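Local coordinates for ribosomal-protein-alanine acetyltransferase (PDB 5ISV), which probably acetylates the N-terminal alanine of ribosomal protein bS18, with acetyl-CoA as the acetyl donor, at residues Leu80-Ala83 / Leu84-Leu88; Ala113-Glu116 / Ser117-Phe120; Tyr129-Thr133 / Asp134-Asp138. One frame throughout, in Å; residues are numbered along the deposited sequence.

How the contacts relate
Along the chain the three contacts follow one another: contact 1 in the N-terminal part of helix 80-94, contact 2 at the C-terminal end of helix 109-117, contact 3 in the hairpin between strands 121-129 and 136-145. Contacts 1 and 2 have centres about 12 Å apart and touch, R82 NH2 lying 2.9 Å from S117 OG in a probable hydrogen bond and L85 packing on Y115. Contact 3 is remote, its centre about 27 Å from that of contact 1 and about 23 Å from that of contact 2. All belong to the GNAT fold; Y115, the predicted proton donor, lies in contact 2, and Y130 of contact 3 packs on E103, the predicted proton acceptor.

Contact 1 of 3, residues Leu80-Ala83 / Leu84-Leu88; sequences LGRA and LLEHL
E86 lies alongside the carbonyl of R82, one turn earlier in the helix, and its atoms meet that oxygen in turn. E86 CB lies 3.3 Å from R82 O. With CG anti to the carbonyl carbon (chi1 -68°), the chain runs past the same oxygen, and E86 CG comes to 3.1 Å from R82 O. E86 CD and OE1 follow, each 3.5 Å from R82 O, whereas OE2 extends toward the R82 guanidinium, near its plane and at its edge. E86 OE2 and R82 NH1 remain 4.2 Å apart, beyond a salt bridge, and R82 NH2 is hydrogen-bonded instead to S117 OG. Beneath these side chains runs regular alpha-helical bonding in helix 80-94, the crossover helix of the beta-alpha-beta unit between strands 63-71 and 99-105 of the GNAT fold. E86 N donates to R82 O at 2.8 Å (167° at the hydrogen), and L85 N to G81 O at 2.9 Å. On the buried side L85 sets CD1 3.4 Å from G81 O, and its side chain also packs on L114 and Y115 of helix 109-117. L84 CB passes L80 O, and its side chain packs on A53 and A55 of strand 50-60.

Contact 2 of 3, residues Ala113-Glu116 / Ser117-Phe120; sequences ALYE and SLGF
Y115 and F120 form the tightly packed side of this helix end. The edge of the Y115 ring is turned toward the face of F120 in an edge-to-face pair, with centroids 5.4 Å apart and planes at 58°. F120 CD1 also lies 3.9 Å from Y115 CB, while the F120 ring brings its edge to the Y115 carbonyl. With CG anti to the carbonyl carbon in both residues, the two rings are directed into the protein, where L102 of strand 99-105 and M142 of strand 136-145 touch both. Y115 is the predicted proton donor of the active site; F120, L85, L102 and M142 all pack against its side chain, consistent with a fixed position for the ring. The packed side continues toward helix 80-94: L114 and L118 lie side by side, pointing the same way, with L114 CD2 touching L118 CD1 at 3.6 Å, and L118 packs on R82, L85 and E86. L118 CD1 also approaches the edge of the Y115 ring, but at 4.5 Å from Y115 CD1.

The chain leaves helix 109-117 through a Schellman motif: F120 N reaches back to Y115 O at 3.0 Å, and G119 N to E116 O at 3.0 Å, the latter from above the carbonyl plane. G119 makes the reversal with a positive phi of 108°.

Toward solvent the contact is more polar, with S117 and E116 both exposed. The S117 hydroxyl, which lies between the backbone N and the carbonyl carbon (chi1 81°), donates to L114 O at 2.7 Å and has R82 as a second partner; L114 O also accepts L118 N in a longer bond of 3.2 Å.

Contact 3 of 3, residues Tyr129-Thr133 / Asp134-Asp138; sequences YYPTT and DGRED
The hydroxyl of T132 sits between its own backbone N and carbonyl carbon (chi1 68°), a position from which OG1 faces the amides of D134 and G135 in the turn. G135 N donates to T132 OG1 at 2.7 Å and nearly straight (170°), while D134 N donates to the same oxygen at 3.1 Å, the bond of an ST turn. The methyl group lies anti to the carbonyl carbon, beside the backbone N, and T132 CG2 rests 3.6 Å from E137 CG, the two side chains crossing at about a right angle. The E137 carboxylate continues past this methyl to a salt bridge with R105 and a hydrogen bond with S107.

A bend at chi3 (74°) folds the R136 chain back over the backbone of Y129-P131. One face of its guanidinium lies over P131 N and the Y130 carbonyl carbon, and R136 NH1 donates to Y129 O at 3.1 Å from well above that carbonyl plane. R136 NE is bonded to N128 O, giving the flat group a second backbone tie. Y129 turns the CD2 edge of its ring to the face of the Y130 ring, over its centre, and both tyrosines touch E103, the predicted proton acceptor.

Between the strands, Y130 and E137 form an antiparallel hydrogen-bonded pair, Y130 N to E137 O at 2.9 Å and E137 N to Y130 O at 2.8 Å. T132 N to G135 O closes the loop end. Y129 and Y130 both face E137, a classic beta bulge in the hairpin that joins the last two strands of the GNAT sheet.

Contact 1 of 3, residues Leu80-Ala83 / Leu84-Leu88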
loop_
_atom_site.group_PDB
_atom_site.type_symbol
_atom_site.label_atom_id
_atom_site.label_comp_id
_atom_site.label_asym_id
_atom_site.label_seq_id
_atom_site.Cartn_x
_atom_site.Cartn_y
_atom_site.Cartn_z
ATOM N N LEU A 80 -2.722 -11.415 5.521
ATOM C CA LEU A 80 -1.556 -10.593 5.865
ATOM C C LEU A 80 -1.598 -9.245 5.191
ATOM O O LEU A 80 -1.258 -8.247 5.807
ATOM C CB LEU A 80 -0.244 -11.321 5.574
ATOM C CG LEU A 80 -0.084 -12.715 6.198
ATOM C CD1 LEU A 80 1.311 -13.157 5.827
ATOM C CD2 LEU A 80 -0.324 -12.630 7.687
ATOM N N GLY A 81 -2.102 -9.226 3.974
ATOM C CA GLY A 81 -2.288 -7.951 3.287
ATOM C C GLY A 81 -3.260 -7.031 4.024
ATOM O O GLY A 81 -2.951 -5.870 4.262
ATOM N N ARG A 82 -4.441 -7.548 4.399
ATOM C CA ARG A 82 -5.388 -6.798 5.279
ATOM C C ARG A 82 -4.762 -6.347 6.549
ATOM O O ARG A 82 -5.026 -5.239 6.989
ATOM C CB ARG A 82 -6.612 -7.608 5.727
ATOM C CG ARG A 82 -7.715 -7.658 4.772
ATOM C CD ARG A 82 -8.805 -8.599 5.246
ATOM N NE ARG A 82 -9.850 -8.696 4.263
ATOM C CZ ARG A 82 -10.899 -7.864 4.170
ATOM N NH1 ARG A 82 -11.066 -6.861 5.029
ATOM N NH2 ARG A 82 -11.779 -8.053 3.209
ATOM N N ALA A 83 -4.031 -7.258 7.213
ATOM C CA ALA A 83 -3.471 -6.889 8.509
ATOM C C ALA A 83 -2.555 -5.678 8.333
ATOM O O ALA A 83 -2.580 -4.769 9.147
ATOM C CB ALA A 83 -2.741 -8.071 9.166
ATOM N N LEU A 84 -1.738 -5.728 7.291
ATOM C CA LEU A 84 -0.760 -4.706 7.057
ATOM C C LEU A 84 -1.457 -3.360 6.649
ATOM O O LEU A 84 -1.131 -2.295 7.186
ATOM C CB LEU A 84 0.186 -5.219 5.997
ATOM C CG LEU A 84 1.428 -4.401 5.746
ATOM C CD1 LEU A 84 2.237 -4.119 6.995
ATOM C CD2 LEU A 84 2.309 -5.100 4.702
ATOM N N LEU A 85 -2.488 -3.447 5.820
ATOM C CA LEU A 85 -3.264 -2.273 5.436
ATOM C C LEU A 85 -3.996 -1.668 6.609
ATOM O O LEU A 85 -3.992 -0.479 6.793
ATOM C CB LEU A 85 -4.238 -2.654 4.363
ATOM C CG LEU A 85 -3.572 -2.836 3.014
ATOM C CD1 LEU A 85 -4.501 -3.679 2.152
ATOM C CD2 LEU A 85 -3.199 -1.502 2.315
ATOM N N GLU A 86 -4.612 -2.501 7.449
ATOM C CA GLU A 86 -5.277 -2.013 8.638
ATOM C C GLU A 86 -4.328 -1.263 9.595
ATOM O O GLU A 86 -4.684 -0.205 10.146
ATOM C CB GLU A 86 -6.051 -3.187 9.322
ATOM C CG GLU A 86 -7.264 -3.671 8.475
ATOM C CD GLU A 86 -7.936 -5.005 8.868
ATOM O OE1 GLU A 86 -7.322 -5.845 9.574
ATOM O OE2 GLU A 86 -9.102 -5.240 8.430
ATOM N N HIS A 87 -3.118 -1.806 9.746
ATOM C CA HIS A 87 -2.078 -1.183 10.553
ATOM C C HIS A 87 -1.742 0.215 9.972
ATOM O O HIS A 87 -1.690 1.212 10.709
ATOM C CB HIS A 87 -0.821 -2.083 10.621
ATOM C CG HIS A 87 0.228 -1.536 11.513
ATOM N ND1 HIS A 87 0.282 -1.828 12.859
ATOM C CD2 HIS A 87 1.255 -0.686 11.269
ATOM C CE1 HIS A 87 1.292 -1.175 13.408
ATOM N NE2 HIS A 87 1.906 -0.485 12.462
ATOM N N LEU A 88 -1.441 0.251 8.666
ATOM C CA LEU A 88 -1.159 1.518 7.965
ATOM C C LEU A 88 -2.270 2.542 8.159
ATOM O O LEU A 88 -2.006 3.666 8.565
ATOM C CB LEU A 88 -0.900 1.212 6.499
ATOM C CG LEU A 88 -0.799 2.444 5.591
ATOM C CD1 LEU A 88 0.406 3.294 6.011
ATOM C CD2 LEU A 88 -0.695 1.983 4.155
#

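Contact 2 of 3, residues Ala113-Glu116 / Ser117-Phe120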
loop_
_atom_site.group_PDB
_atom_site.type_symbol
_atom_site.label_atom_id
_atom_site.label_comp_id
_atom_site.label_asym_id
_atom_site.label_seq_id
_atom_site.Cartn_x
_atom_site.Cartn_y
_atom_site.Cartn_z
ATOM N N ALA A 113 -12.012 -5.740 -4.716
ATOM C CA ALA A 113 -13.061 -6.141 -3.782
ATOM C C ALA A 113 -12.597 -5.959 -2.312
ATOM O O ALA A 113 -13.309 -5.388 -1.496
ATOM C CB ALA A 113 -13.423 -7.578 -4.070
ATOM N N LEU A 114 -11.382 -6.410 -2.001
ATOM C CA LEU A 114 -10.806 -6.234 -0.669
ATOM C C LEU A 114 -10.721 -4.744 -0.292
ATOM O O LEU A 114 -11.119 -4.346 0.805
ATOM C CB LEU A 114 -9.421 -6.891 -0.597
ATOM C CG LEU A 114 -8.685 -6.996 0.734
ATOM C CD1 LEU A 114 -7.694 -8.166 0.722
ATOM C CD2 LEU A 114 -7.955 -5.756 1.175
ATOM N N TYR A 115 -10.191 -3.909 -1.207
ATOM C CA TYR A 115 -10.056 -2.485 -0.932
ATOM C C TYR A 115 -11.428 -1.858 -0.699
ATOM O O TYR A 115 -11.584 -1.031 0.214
ATOM C CB TYR A 115 -9.235 -1.769 -2.035
ATOM C CG TYR A 115 -7.743 -2.164 -2.033
ATOM C CD1 TYR A 115 -7.030 -2.305 -0.876
ATOM C CD2 TYR A 115 -7.046 -2.377 -3.238
ATOM C CE1 TYR A 115 -5.699 -2.638 -0.910
ATOM C CE2 TYR A 115 -5.709 -2.708 -3.274
ATOM C CZ TYR A 115 -5.034 -2.859 -2.090
ATOM O OH TYR A 115 -3.707 -3.240 -1.983
ATOM N N GLU A 116 -12.426 -2.267 -1.480
ATOM C CA GLU A 116 -13.764 -1.697 -1.288
ATOM C C GLU A 116 -14.254 -2.037 0.114
ATOM O O GLU A 116 -14.870 -1.212 0.785
ATOM C CB GLU A 116 -14.747 -2.251 -2.260
ATOM C CG GLU A 116 -14.552 -1.979 -3.715
ATOM C CD GLU A 116 -15.498 -2.841 -4.559
ATOM O OE1 GLU A 116 -16.060 -3.911 -4.078
ATOM O OE2 GLU A 116 -15.690 -2.436 -5.707
ATOM N N SER A 117 -13.992 -3.264 0.566
ATOM C CA SER A 117 -14.449 -3.689 1.912
ATOM C C SER A 117 -13.762 -2.907 3.042
ATOM O O SER A 117 -14.286 -2.830 4.167
ATOM C CB SER A 117 -14.265 -5.195 2.084
ATOM O OG SER A 117 -12.930 -5.515 2.428
ATOM N N LEU A 118 -12.577 -2.340 2.762
ATOM C CA LEU A 118 -11.901 -1.467 3.699
ATOM C C LEU A 118 -12.334 -0.007 3.657
ATOM O O LEU A 118 -11.838 0.795 4.445
ATOM C CB LEU A 118 -10.383 -1.552 3.513
ATOM C CG LEU A 118 -9.723 -2.895 3.783
ATOM C CD1 LEU A 118 -8.263 -2.890 3.377
ATOM C CD2 LEU A 118 -9.852 -3.270 5.251
ATOM N N GLY A 119 -13.216 0.325 2.729
ATOM C CA GLY A 119 -13.771 1.684 2.609
ATOM C C GLY A 119 -13.273 2.457 1.420
ATOM O O GLY A 119 -13.671 3.632 1.250
ATOM N N PHE A 120 -12.403 1.873 0.589
ATOM C CA PHE A 120 -11.895 2.620 -0.602
ATOM C C PHE A 120 -13.008 2.804 -1.654
ATOM O O PHE A 120 -13.810 1.905 -1.851
ATOM C CB PHE A 120 -10.723 1.893 -1.261
ATOM C CG PHE A 120 -9.400 2.017 -0.531
ATOM C CD1 PHE A 120 -9.070 1.165 0.535
ATOM C CD2 PHE A 120 -8.435 2.943 -0.952
ATOM C CE1 PHE A 120 -7.847 1.289 1.151
ATOM C CE2 PHE A 120 -7.224 3.044 -0.319
ATOM C CZ PHE A 120 -6.910 2.212 0.720
#

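Contact 3 of 3, residues Tyr129-Thr133 / Asp134-Asp138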
loop_
_atom_site.group_PDB
_atom_site.type_symbol
_atom_site.label_atom_id
_atom_site.label_comp_id
_atom_site.label_asym_id
_atom_site.label_seq_id
_atom_site.Cartn_x
_atom_site.Cartn_y
_atom_site.Cartn_z
ATOM N N TYR A 129 -3.244 2.515 -18.762
ATOM C CA TYR A 129 -2.108 3.020 -18.001
ATOM C C TYR A 129 -0.969 2.015 -17.849
ATOM O O TYR A 129 0.203 2.379 -17.803
ATOM C CB TYR A 129 -2.548 3.544 -16.627
ATOM C CG TYR A 129 -1.431 4.181 -15.865
ATOM C CD1 TYR A 129 -1.011 5.479 -16.239
ATOM C CD2 TYR A 129 -0.721 3.501 -14.872
ATOM C CE1 TYR A 129 0.012 6.109 -15.592
ATOM C CE2 TYR A 129 0.332 4.123 -14.221
ATOM C CZ TYR A 129 0.717 5.416 -14.591
ATOM O OH TYR A 129 1.730 6.001 -13.910
ATOM N N TYR A 130 -1.316 0.743 -17.700
ATOM C CA TYR A 130 -0.347 -0.282 -17.391
ATOM C C TYR A 130 -0.086 -1.162 -18.572
ATOM O O TYR A 130 -1.026 -1.557 -19.254
ATOM C CB TYR A 130 -0.807 -1.179 -16.209
ATOM C CG TYR A 130 -0.722 -0.531 -14.839
ATOM C CD1 TYR A 130 0.509 -0.191 -14.299
ATOM C CD2 TYR A 130 -1.864 -0.243 -14.085
ATOM C CE1 TYR A 130 0.631 0.420 -13.066
ATOM C CE2 TYR A 130 -1.741 0.376 -12.822
ATOM C CZ TYR A 130 -0.485 0.709 -12.329
ATOM O OH TYR A 130 -0.407 1.331 -11.085
ATOM N N PRO A 131 1.178 -1.625 -18.726
ATOM C CA PRO A 131 1.423 -2.682 -19.706
ATOM C C PRO A 131 0.971 -4.038 -19.194
ATOM O O PRO A 131 1.004 -4.318 -17.985
ATOM C CB PRO A 131 2.951 -2.674 -19.855
ATOM C CG PRO A 131 3.412 -2.301 -18.496
ATOM C CD PRO A 131 2.415 -1.277 -17.995
ATOM N N THR A 132 0.512 -4.870 -20.105
ATOM C CA THR A 132 0.353 -6.288 -19.827
ATOM C C THR A 132 1.238 -7.121 -20.741
ATOM O O THR A 132 1.954 -6.628 -21.617
ATOM C CB THR A 132 -1.129 -6.755 -19.964
ATOM O OG1 THR A 132 -1.533 -6.687 -21.344
ATOM C CG2 THR A 132 -2.073 -5.900 -19.105
ATOM N N THR A 133 1.190 -8.424 -20.499
ATOM C CA THR A 133 1.827 -9.399 -21.365
ATOM C C THR A 133 1.136 -9.537 -22.714
ATOM O O THR A 133 1.716 -10.151 -23.601
ATOM C CB THR A 133 1.867 -10.802 -20.715
ATOM O OG1 THR A 133 0.535 -11.251 -20.439
ATOM C CG2 THR A 133 2.658 -10.753 -19.435
ATOM N N ASP A 134 -0.088 -9.006 -22.850
ATOM C CA ASP A 134 -0.871 -9.057 -24.094
ATOM C C ASP A 134 -0.943 -7.719 -24.809
ATOM O O ASP A 134 -0.918 -7.698 -26.027
ATOM C CB ASP A 134 -2.311 -9.549 -23.808
ATOM C CG ASP A 134 -2.465 -11.073 -23.942
ATOM O OD1 ASP A 134 -2.110 -11.609 -25.014
ATOM O OD2 ASP A 134 -2.968 -11.728 -22.993
ATOM N N GLY A 135 -1.103 -6.631 -24.055
ATOM C CA GLY A 135 -1.107 -5.263 -24.574
ATOM C C GLY A 135 -1.102 -4.245 -23.434
ATOM O O GLY A 135 -0.057 -4.011 -22.840
ATOM N N ARG A 136 -2.260 -3.645 -23.117
ATOM C CA ARG A 136 -2.376 -2.639 -22.035
ATOM C C ARG A 136 -3.656 -2.831 -21.193
ATOM O O ARG A 136 -4.601 -3.455 -21.651
ATOM C CB ARG A 136 -2.287 -1.226 -22.611
ATOM C CG ARG A 136 -0.964 -0.989 -23.351
ATOM C CD ARG A 136 -0.567 0.450 -23.350
ATOM N NE ARG A 136 -0.064 0.943 -22.068
ATOM C CZ ARG A 136 1.169 0.793 -21.582
ATOM N NH1 ARG A 136 1.467 1.384 -20.435
ATOM N NH2 ARG A 136 2.091 0.051 -22.191
ATOM N N GLU A 137 -3.652 -2.365 -19.944
ATOM C CA GLU A 137 -4.850 -2.407 -19.098
ATOM C C GLU A 137 -4.977 -1.134 -18.276
ATOM O O GLU A 137 -3.985 -0.424 -18.026
ATOM C CB GLU A 137 -4.882 -3.670 -18.196
ATOM C CG GLU A 137 -3.961 -3.685 -16.982
ATOM C CD GLU A 137 -4.209 -4.881 -16.067
ATOM O OE1 GLU A 137 -3.216 -5.413 -15.557
ATOM O OE2 GLU A 137 -5.383 -5.243 -15.841
ATOM N N ASP A 138 -6.202 -0.859 -17.867
ATOM C CA ASP A 138 -6.504 0.327 -17.106
ATOM C C ASP A 138 -5.945 0.231 -15.691
ATOM O O ASP A 138 -5.774 -0.876 -15.109
ATOM C CB ASP A 138 -8.008 0.554 -17.026
ATOM C CG ASP A 138 -8.681 0.818 -18.393
ATOM O OD1 ASP A 138 -8.017 0.972 -19.449
ATOM O OD2 ASP A 138 -9.925 0.821 -18.390
#